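Local coordinates for zona pellucida sperm-binding protein 1,Zona pellucida sperm-binding protein 1 (Gallus gallus, PDB 6GF6), which cross-links egg coat filaments, probably through homodimerisation of its ZP-N1 domain, the portion of the longer protein described here, at residues B[11-16]-B[20-25]; B[33-38]-B[63-68]; B[72-75]-B[80-83]. The protein carries 2 engineered substitutions. All blocks are in the same frame, centred on the assembly; numbering follows the deposited sequence.

All three contacts lie in one ZP-N1 domain, an Ig-like fold of two antiparallel sheets, and follow each other along the chain in series. Interaction 1 joins the hairpin strands 9-14 and 18-24 of one sheet. The centre of interaction 2 is about 10 Å from that of interaction 1; here strand 30-36 of the other sheet meets strand 63-68, the neighbour of 18-24. Interaction 3, its centre about 10 Å from that of interaction 2 and 15 Å from that of interaction 1, pairs residues 72-75 with strand 80-90, itself beside 30-36. Residues of interactions 1 and 2 touch the second subunit, consistent with strands 9-14, 18-24 and 63-68 contributing to the dimer contact.

Interaction 1: residues B[11-16]-B[20-25]; sequences HYDCGD and QLLAYP
D13 and Q20 face each other on adjacent antiparallel strands, and their first torsions bring the two polar ends together: Q20 holds CG between its backbone N and carbonyl carbon (chi1 63°) and then runs out extended, whereas D13 keeps CG anti to the carbonyl carbon (chi1 -60°). The side chains rise next to each other in the same direction, and Q20 NE2 donates to D13 OD2 over 2.9 Å. The carboxylate accepts through its anti lone pair, on the side away from OD1, and OD2 lies close to the plane of the amide although the carboxylate and amide planes are 42° apart. An alanine at Q20 removes this amide and would probably leave OD2 of D13 without its donor, with the carboxylate freer to turn. On the same face, the methyl CD1 of L22 lies 3.7 Å from both D13 OD2 and H11 NE2. Y24 OH reaches the edge of the imidazole at H11 CE1, 3.6 Å away. H11 and D13 are ligands of one zinc site seen in this protein, although no zinc is bound in this chain. Hydrogen-bonded pairs H11-L22 and D13-Q20 flank the non-hydrogen-bonded pair Y12-L21. The bond from L22 N to H11 O is short at 2.7 Å, that from Q20 N to D13 O longer at 3.2 Å. On the opposite face, L21 CD1 packs 3.9 Å from Y12 CB, while the Y12 ring leads away, and its hydroxyl is hydrogen-bonded to the backbone N of T105. Strand 18-24 lies between 9-14 and 63-68 in its sheet; L21 packs on F33, V85 and M104 of the other sheet, and F39 of the second subunit lies against D13 and Q20.

Interaction 2: residues B[33-38]-B[63-68]; sequences FKVLDE and LIFSAG
F33 and F65 meet across the interior of the domain with no hydrogen bond between their segments, whose axes come within 9.5 Å at an angle of 28°. From CB, which points toward residues 63-68, the F33 side chain leads into a ring that meets F65 over one face and L63 at its edge. F33 CD2 comes first, 3.8 Å from F65 CB, and CE2 lies against the same methylene. F65 CB thus sits over the ring face, offset toward the rim, in a CH-pi contact of 4.2 Å to the centroid of the F33 ring. At the edge, F33 CE1 lies 3.9 Å from L63 CB, and F33 CZ, the tip, is 4.1 Å from that same L63 CB. Beyond its CB, F65 slides past F33 in the opposite direction; with CG anti to the backbone N (chi1 171°), its ring extends toward V35, and F65 CZ ends 3.9 Å from V35 CG2, the two side chains crossing at about a right angle. L55 packs against both phenylalanines, while V45 touches V35 and F65. Strands 30-36 and 63-68 belong to different antiparallel sheets, and this layer of interleaved aromatic and aliphatic side chains forms part of the hydrophobic core between the two sheets of an Ig-like beta sandwich, as expected of a ZP-N domain.

Interaction 3: residues B[72-75]-B[80-83]; sequences CHVL and RYVL
The Y81 ring is approached obliquely by V74 CG1, which lies 3.9 Å from Y81 CD1 and equally near Y81 CB; the same ring stacks with that of Y69. The H73 imidazole leads away from residues 80-83 and meets the F43 ring with the planes about 30° apart, while the H73 backbone stays in the contact: H73 O is 3.6 Å from L83 CD1. V74 CG2 also lies 4.0 Å from L83 CD1, since a first torsion that sets CG1 anti to the backbone N (chi1 -179°) turns that branch of V74 to Y81 and the other to L83. Here the chain enters a beta hairpin, strand 75-76 returning as 80-90, in which L75 and V82 form an antiparallel hydrogen-bonded pair. L75 N donates to V82 O over 2.8 Å in a nearly straight bond, and V82 N returns one to L75 O over 2.7 Å. Each carbonyl also takes a CA-H...O contact, from V74 CA to V82 O and from Y81 CA to L75 O. Before the hairpin, C72 is held by its disulfide to C51, and H73 shares with H53 a zinc site seen in this protein but empty in this chain.

Interaction 1: residues B[11-16]-B[20-25]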
loop_
_atom_site.group_PDB
_atom_site.type_symbol
_atom_site.label_atom_id
_atom_site.label_comp_id
_atom_site.label_asym_id
_atom_site.label_seq_id
_atom_site.Cartn_x
_atom_site.Cartn_y
_atom_site.Cartn_z
ATOM N N HIS B 11 2.271 14.942 9.781
ATOM C CA HIS B 11 3.208 14.182 10.595
ATOM C C HIS B 11 3.470 12.869 9.875
ATOM O O HIS B 11 2.737 12.491 8.959
ATOM C CB HIS B 11 2.645 13.926 11.993
ATOM C CG HIS B 11 1.552 12.906 12.008
ATOM N ND1 HIS B 11 0.235 13.221 11.741
ATOM C CD2 HIS B 11 1.579 11.572 12.241
ATOM C CE1 HIS B 11 -0.501 12.127 11.815
ATOM N NE2 HIS B 11 0.289 11.112 12.120
ATOM N N TYR B 12 4.503 12.156 10.317
ATOM C CA TYR B 12 4.828 10.858 9.740
ATOM C C TYR B 12 5.114 9.832 10.832
ATOM O O TYR B 12 5.469 10.168 11.967
ATOM C CB TYR B 12 6.014 10.945 8.763
ATOM C CG TYR B 12 7.369 11.199 9.380
ATOM C CD1 TYR B 12 7.830 12.491 9.589
ATOM C CD2 TYR B 12 8.203 10.143 9.725
ATOM C CE1 TYR B 12 9.073 12.725 10.146
ATOM C CE2 TYR B 12 9.453 10.367 10.281
ATOM C CZ TYR B 12 9.881 11.664 10.486
ATOM O OH TYR B 12 11.122 11.905 11.028
ATOM N N ASP B 13 4.917 8.566 10.470
ATOM C CA ASP B 13 5.101 7.437 11.368
ATOM C C ASP B 13 6.154 6.497 10.800
ATOM O O ASP B 13 6.186 6.239 9.590
ATOM C CB ASP B 13 3.784 6.666 11.559
ATOM C CG ASP B 13 2.682 7.522 12.157
ATOM O OD1 ASP B 13 2.975 8.293 13.092
ATOM O OD2 ASP B 13 1.531 7.452 11.672
ATOM N N CYS B 14 7.028 6.002 11.672
ATOM C CA CYS B 14 7.992 4.971 11.314
ATOM C C CYS B 14 7.423 3.621 11.726
ATOM O O CYS B 14 7.203 3.382 12.912
ATOM C CB CYS B 14 9.337 5.204 12.000
ATOM S SG CYS B 14 10.171 6.719 11.504
ATOM N N GLY B 15 7.216 2.735 10.752
ATOM C CA GLY B 15 6.764 1.389 11.020
ATOM C C GLY B 15 7.906 0.390 10.965
ATOM O O GLY B 15 9.084 0.743 10.906
ATOM N N ASP B 16 7.532 -0.892 10.966
ATOM C CA ASP B 16 8.527 -1.959 10.946
ATOM C C ASP B 16 9.057 -2.212 9.537
ATOM O O ASP B 16 10.212 -2.627 9.384
ATOM C CB ASP B 16 7.949 -3.248 11.544
ATOM C CG ASP B 16 7.559 -3.094 13.022
ATOM O OD1 ASP B 16 8.233 -2.333 13.754
ATOM O OD2 ASP B 16 6.562 -3.726 13.444
ATOM N N GLN B 20 4.893 6.223 6.706
ATOM C CA GLN B 20 3.765 6.923 6.113
ATOM C C GLN B 20 3.767 8.377 6.562
ATOM O O GLN B 20 4.093 8.679 7.711
ATOM C CB GLN B 20 2.427 6.262 6.476
ATOM C CG GLN B 20 2.098 6.278 7.957
ATOM C CD GLN B 20 0.662 5.888 8.238
ATOM O OE1 GLN B 20 -0.067 5.468 7.338
ATOM N NE2 GLN B 20 0.244 6.030 9.490
ATOM N N LEU B 21 3.402 9.268 5.643
ATOM C CA LEU B 21 3.301 10.702 5.880
ATOM C C LEU B 21 1.845 11.123 5.733
ATOM O O LEU B 21 1.236 10.892 4.683
ATOM C CB LEU B 21 4.200 11.461 4.902
ATOM C CG LEU B 21 4.212 12.985 4.905
ATOM C CD1 LEU B 21 4.551 13.533 6.261
ATOM C CD2 LEU B 21 5.230 13.458 3.897
ATOM N N LEU B 22 1.284 11.725 6.780
ATOM C CA LEU B 22 -0.119 12.121 6.794
ATOM C C LEU B 22 -0.227 13.640 6.800
ATOM O O LEU B 22 0.438 14.312 7.594
ATOM C CB LEU B 22 -0.846 11.526 7.998
ATOM C CG LEU B 22 -0.817 9.998 8.085
ATOM C CD1 LEU B 22 0.445 9.509 8.782
ATOM C CD2 LEU B 22 -2.055 9.493 8.801
ATOM N N ALA B 23 -1.054 14.175 5.904
ATOM C CA ALA B 23 -1.260 15.611 5.764
ATOM C C ALA B 23 -2.747 15.918 5.797
ATOM O O ALA B 23 -3.560 15.149 5.274
ATOM C CB ALA B 23 -0.652 16.139 4.452
ATOM N N TYR B 24 -3.097 17.053 6.404
ATOM C CA TYR B 24 -4.492 17.427 6.638
ATOM C C TYR B 24 -4.748 18.820 6.070
ATOM O O TYR B 24 -4.752 19.818 6.803
ATOM C CB TYR B 24 -4.824 17.350 8.129
ATOM C CG TYR B 24 -4.550 15.985 8.727
ATOM C CD1 TYR B 24 -3.286 15.657 9.216
ATOM C CD2 TYR B 24 -5.541 15.017 8.780
ATOM C CE1 TYR B 24 -3.029 14.409 9.758
ATOM C CE2 TYR B 24 -5.293 13.765 9.317
ATOM C CZ TYR B 24 -4.037 13.467 9.804
ATOM O OH TYR B 24 -3.791 12.222 10.337
ATOM N N PRO B 25 -4.979 18.921 4.765
ATOM C CA PRO B 25 -5.258 20.231 4.163
ATOM C C PRO B 25 -6.642 20.748 4.539
ATOM O O PRO B 25 -7.578 19.991 4.807
ATOM C CB PRO B 25 -5.145 19.959 2.660
ATOM C CG PRO B 25 -5.470 18.523 2.517
ATOM C CD PRO B 25 -4.970 17.844 3.762
#

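Interaction 2: residues B[33-38]-B[63-68]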
loop_
_atom_site.group_PDB
_atom_site.type_symbol
_atom_site.label_atom_id
_atom_site.label_comp_id
_atom_site.label_asym_id
_atom_site.label_seq_id
_atom_site.Cartn_x
_atom_site.Cartn_y
_atom_site.Cartn_z
ATOM N N PHE B 33 2.234 15.329 -3.494
ATOM C CA PHE B 33 3.458 14.769 -2.943
ATOM C C PHE B 33 4.458 14.503 -4.060
ATOM O O PHE B 33 4.087 14.035 -5.141
ATOM C CB PHE B 33 3.178 13.463 -2.188
ATOM C CG PHE B 33 2.272 13.622 -0.998
ATOM C CD1 PHE B 33 0.894 13.612 -1.149
ATOM C CD2 PHE B 33 2.798 13.765 0.276
ATOM C CE1 PHE B 33 0.059 13.751 -0.054
ATOM C CE2 PHE B 33 1.968 13.904 1.375
ATOM C CZ PHE B 33 0.598 13.897 1.209
ATOM N N LYS B 34 5.727 14.804 -3.793
ATOM C CA LYS B 34 6.816 14.480 -4.704
ATOM C C LYS B 34 7.998 13.957 -3.902
ATOM O O LYS B 34 8.327 14.498 -2.842
ATOM C CB LYS B 34 7.257 15.692 -5.537
ATOM C CG LYS B 34 6.256 16.150 -6.588
ATOM C CD LYS B 34 5.340 17.236 -6.047
ATOM C CE LYS B 34 4.571 17.919 -7.169
ATOM N NZ LYS B 34 3.665 16.977 -7.882
ATOM N N VAL B 35 8.630 12.907 -4.413
ATOM C CA VAL B 35 9.822 12.336 -3.797
ATOM C C VAL B 35 11.044 13.091 -4.295
ATOM O O VAL B 35 11.164 13.385 -5.490
ATOM C CB VAL B 35 9.927 10.832 -4.109
ATOM C CG1 VAL B 35 11.221 10.258 -3.548
ATOM C CG2 VAL B 35 8.726 10.089 -3.547
ATOM N N LEU B 36 11.952 13.412 -3.378
ATOM C CA LEU B 36 13.165 14.158 -3.689
ATOM C C LEU B 36 14.390 13.261 -3.580
ATOM O O LEU B 36 14.477 12.417 -2.681
ATOM C CB LEU B 36 13.335 15.359 -2.755
ATOM C CG LEU B 36 12.155 16.319 -2.644
ATOM C CD1 LEU B 36 12.469 17.393 -1.614
ATOM C CD2 LEU B 36 11.836 16.948 -3.993
ATOM N N ASP B 37 15.315 13.417 -4.521
ATOM C CA ASP B 37 16.616 12.767 -4.455
ATOM C C ASP B 37 17.663 13.810 -4.078
ATOM O O ASP B 37 17.355 14.990 -3.891
ATOM C CB ASP B 37 16.934 12.048 -5.775
ATOM C CG ASP B 37 17.231 12.997 -6.929
ATOM O OD1 ASP B 37 17.188 14.232 -6.753
ATOM O OD2 ASP B 37 17.485 12.486 -8.042
ATOM N N GLU B 38 18.912 13.363 -3.944
ATOM C CA GLU B 38 19.982 14.258 -3.519
ATOM C C GLU B 38 20.286 15.352 -4.539
ATOM O O GLU B 38 21.014 16.294 -4.213
ATOM C CB GLU B 38 21.250 13.449 -3.219
ATOM C CG GLU B 38 21.824 12.670 -4.397
ATOM C CD GLU B 38 21.268 11.259 -4.496
ATOM O OE1 GLU B 38 20.178 11.001 -3.942
ATOM O OE2 GLU B 38 21.928 10.404 -5.126
ATOM N N LEU B 63 -4.728 12.970 3.536
ATOM C CA LEU B 63 -3.935 12.350 2.481
ATOM C C LEU B 63 -2.746 11.612 3.078
ATOM O O LEU B 63 -2.118 12.084 4.031
ATOM C CB LEU B 63 -3.471 13.399 1.472
ATOM C CG LEU B 63 -4.639 14.191 0.860
ATOM C CD1 LEU B 63 -4.160 15.372 0.036
ATOM C CD2 LEU B 63 -5.515 13.283 0.017
ATOM N N ILE B 64 -2.475 10.426 2.539
ATOM C CA ILE B 64 -1.512 9.490 3.104
ATOM C C ILE B 64 -0.499 9.149 2.023
ATOM O O ILE B 64 -0.872 8.649 0.955
ATOM C CB ILE B 64 -2.201 8.219 3.620
ATOM C CG1 ILE B 64 -3.286 8.570 4.649
ATOM C CG2 ILE B 64 -1.180 7.276 4.231
ATOM C CD1 ILE B 64 -4.208 7.411 4.993
ATOM N N PHE B 65 0.778 9.379 2.312
ATOM C CA PHE B 65 1.878 8.920 1.475
ATOM C C PHE B 65 2.560 7.762 2.194
ATOM O O PHE B 65 2.992 7.918 3.341
ATOM C CB PHE B 65 2.888 10.034 1.217
ATOM C CG PHE B 65 4.141 9.556 0.536
ATOM C CD1 PHE B 65 4.092 9.046 -0.755
ATOM C CD2 PHE B 65 5.352 9.538 1.211
ATOM C CE1 PHE B 65 5.243 8.596 -1.381
ATOM C CE2 PHE B 65 6.506 9.077 0.592
ATOM C CZ PHE B 65 6.449 8.600 -0.699
ATOM N N SER B 66 2.606 6.599 1.543
ATOM C CA SER B 66 3.207 5.385 2.088
ATOM C C SER B 66 4.474 5.028 1.316
ATOM O O SER B 66 4.502 5.135 0.084
ATOM C CB SER B 66 2.222 4.218 2.012
ATOM O OG SER B 66 0.993 4.554 2.639
ATOM N N ALA B 67 5.526 4.624 2.038
ATOM C CA ALA B 67 6.804 4.271 1.424
ATOM C C ALA B 67 7.443 3.084 2.135
ATOM O O ALA B 67 7.661 3.134 3.350
ATOM C CB ALA B 67 7.756 5.468 1.449
ATOM N N GLY B 68 7.765 2.032 1.381
ATOM C CA GLY B 68 8.568 0.947 1.923
ATOM C C GLY B 68 10.013 1.364 2.125
ATOM O O GLY B 68 10.543 2.225 1.418
#

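Interaction 3: residues B[72-75]-B[80-83]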
loop_
_atom_site.group_PDB
_atom_site.type_symbol
_atom_site.label_atom_id
_atom_site.label_comp_id
_atom_site.label_asym_id
_atom_site.label_seq_id
_atom_site.Cartn_x
_atom_site.Cartn_y
_atom_site.Cartn_z
ATOM N N CYS B 72 12.450 3.330 -3.803
ATOM C CA CYS B 72 13.293 4.255 -4.544
ATOM C C CYS B 72 13.595 5.499 -3.735
ATOM O O CYS B 72 12.697 6.123 -3.161
ATOM C CB CYS B 72 12.615 4.691 -5.829
ATOM S SG CYS B 72 12.349 3.411 -6.999
ATOM N N HIS B 73 14.861 5.893 -3.748
ATOM C CA HIS B 73 15.329 7.151 -3.193
ATOM C C HIS B 73 15.340 7.149 -1.677
ATOM O O HIS B 73 15.614 8.194 -1.072
ATOM C CB HIS B 73 14.487 8.315 -3.716
ATOM C CG HIS B 73 14.567 8.448 -5.201
ATOM N ND1 HIS B 73 15.767 8.606 -5.864
ATOM C CD2 HIS B 73 13.615 8.360 -6.158
ATOM C CE1 HIS B 73 15.544 8.648 -7.164
ATOM N NE2 HIS B 73 14.247 8.503 -7.370
ATOM N N VAL B 74 15.036 6.025 -1.039
ATOM C CA VAL B 74 15.266 5.884 0.393
ATOM C C VAL B 74 16.758 5.652 0.581
ATOM O O VAL B 74 17.329 4.724 -0.002
ATOM C CB VAL B 74 14.446 4.730 0.987
ATOM C CG1 VAL B 74 14.698 4.622 2.470
ATOM C CG2 VAL B 74 12.978 4.936 0.724
ATOM N N LEU B 75 17.396 6.516 1.362
ATOM C CA LEU B 75 18.829 6.463 1.588
ATOM C C LEU B 75 19.106 5.970 2.999
ATOM O O LEU B 75 18.257 6.062 3.887
ATOM C CB LEU B 75 19.476 7.841 1.382
ATOM C CG LEU B 75 19.257 8.530 0.027
ATOM C CD1 LEU B 75 19.725 9.978 0.081
ATOM C CD2 LEU B 75 19.967 7.790 -1.103
ATOM N N ARG B 80 20.252 4.915 9.488
ATOM C CA ARG B 80 18.821 5.174 9.493
ATOM C C ARG B 80 18.338 5.351 8.059
ATOM O O ARG B 80 19.099 5.761 7.181
ATOM C CB ARG B 80 18.477 6.409 10.339
ATOM C CG ARG B 80 18.789 6.245 11.821
ATOM C CD ARG B 80 18.336 7.446 12.631
ATOM N NE ARG B 80 19.044 8.667 12.255
ATOM C CZ ARG B 80 18.784 9.870 12.759
ATOM N NH1 ARG B 80 19.480 10.927 12.357
ATOM N NH2 ARG B 80 17.826 10.023 13.665
ATOM N N TYR B 81 17.077 4.990 7.824
ATOM C CA TYR B 81 16.439 5.239 6.536
ATOM C C TYR B 81 16.015 6.695 6.445
ATOM O O TYR B 81 15.449 7.244 7.394
ATOM C CB TYR B 81 15.210 4.355 6.346
ATOM C CG TYR B 81 15.478 2.874 6.344
ATOM C CD1 TYR B 81 16.137 2.272 5.284
ATOM C CD2 TYR B 81 15.059 2.069 7.397
ATOM C CE1 TYR B 81 16.377 0.914 5.275
ATOM C CE2 TYR B 81 15.295 0.716 7.392
ATOM C CZ TYR B 81 15.953 0.147 6.329
ATOM O OH TYR B 81 16.193 -1.202 6.317
ATOM N N VAL B 82 16.293 7.322 5.304
ATOM C CA VAL B 82 15.959 8.723 5.082
ATOM C C VAL B 82 15.261 8.858 3.733
ATOM O O VAL B 82 15.786 8.413 2.705
ATOM C CB VAL B 82 17.205 9.622 5.144
ATOM C CG1 VAL B 82 16.818 11.084 4.932
ATOM C CG2 VAL B 82 17.905 9.442 6.486
ATOM N N LEU B 83 14.095 9.498 3.738
ATOM C CA LEU B 83 13.350 9.793 2.521
ATOM C C LEU B 83 12.861 11.225 2.612
ATOM O O LEU B 83 12.178 11.590 3.576
ATOM C CB LEU B 83 12.166 8.840 2.343
ATOM C CG LEU B 83 11.340 9.044 1.069
ATOM C CD1 LEU B 83 12.157 8.737 -0.170
ATOM C CD2 LEU B 83 10.102 8.187 1.095
#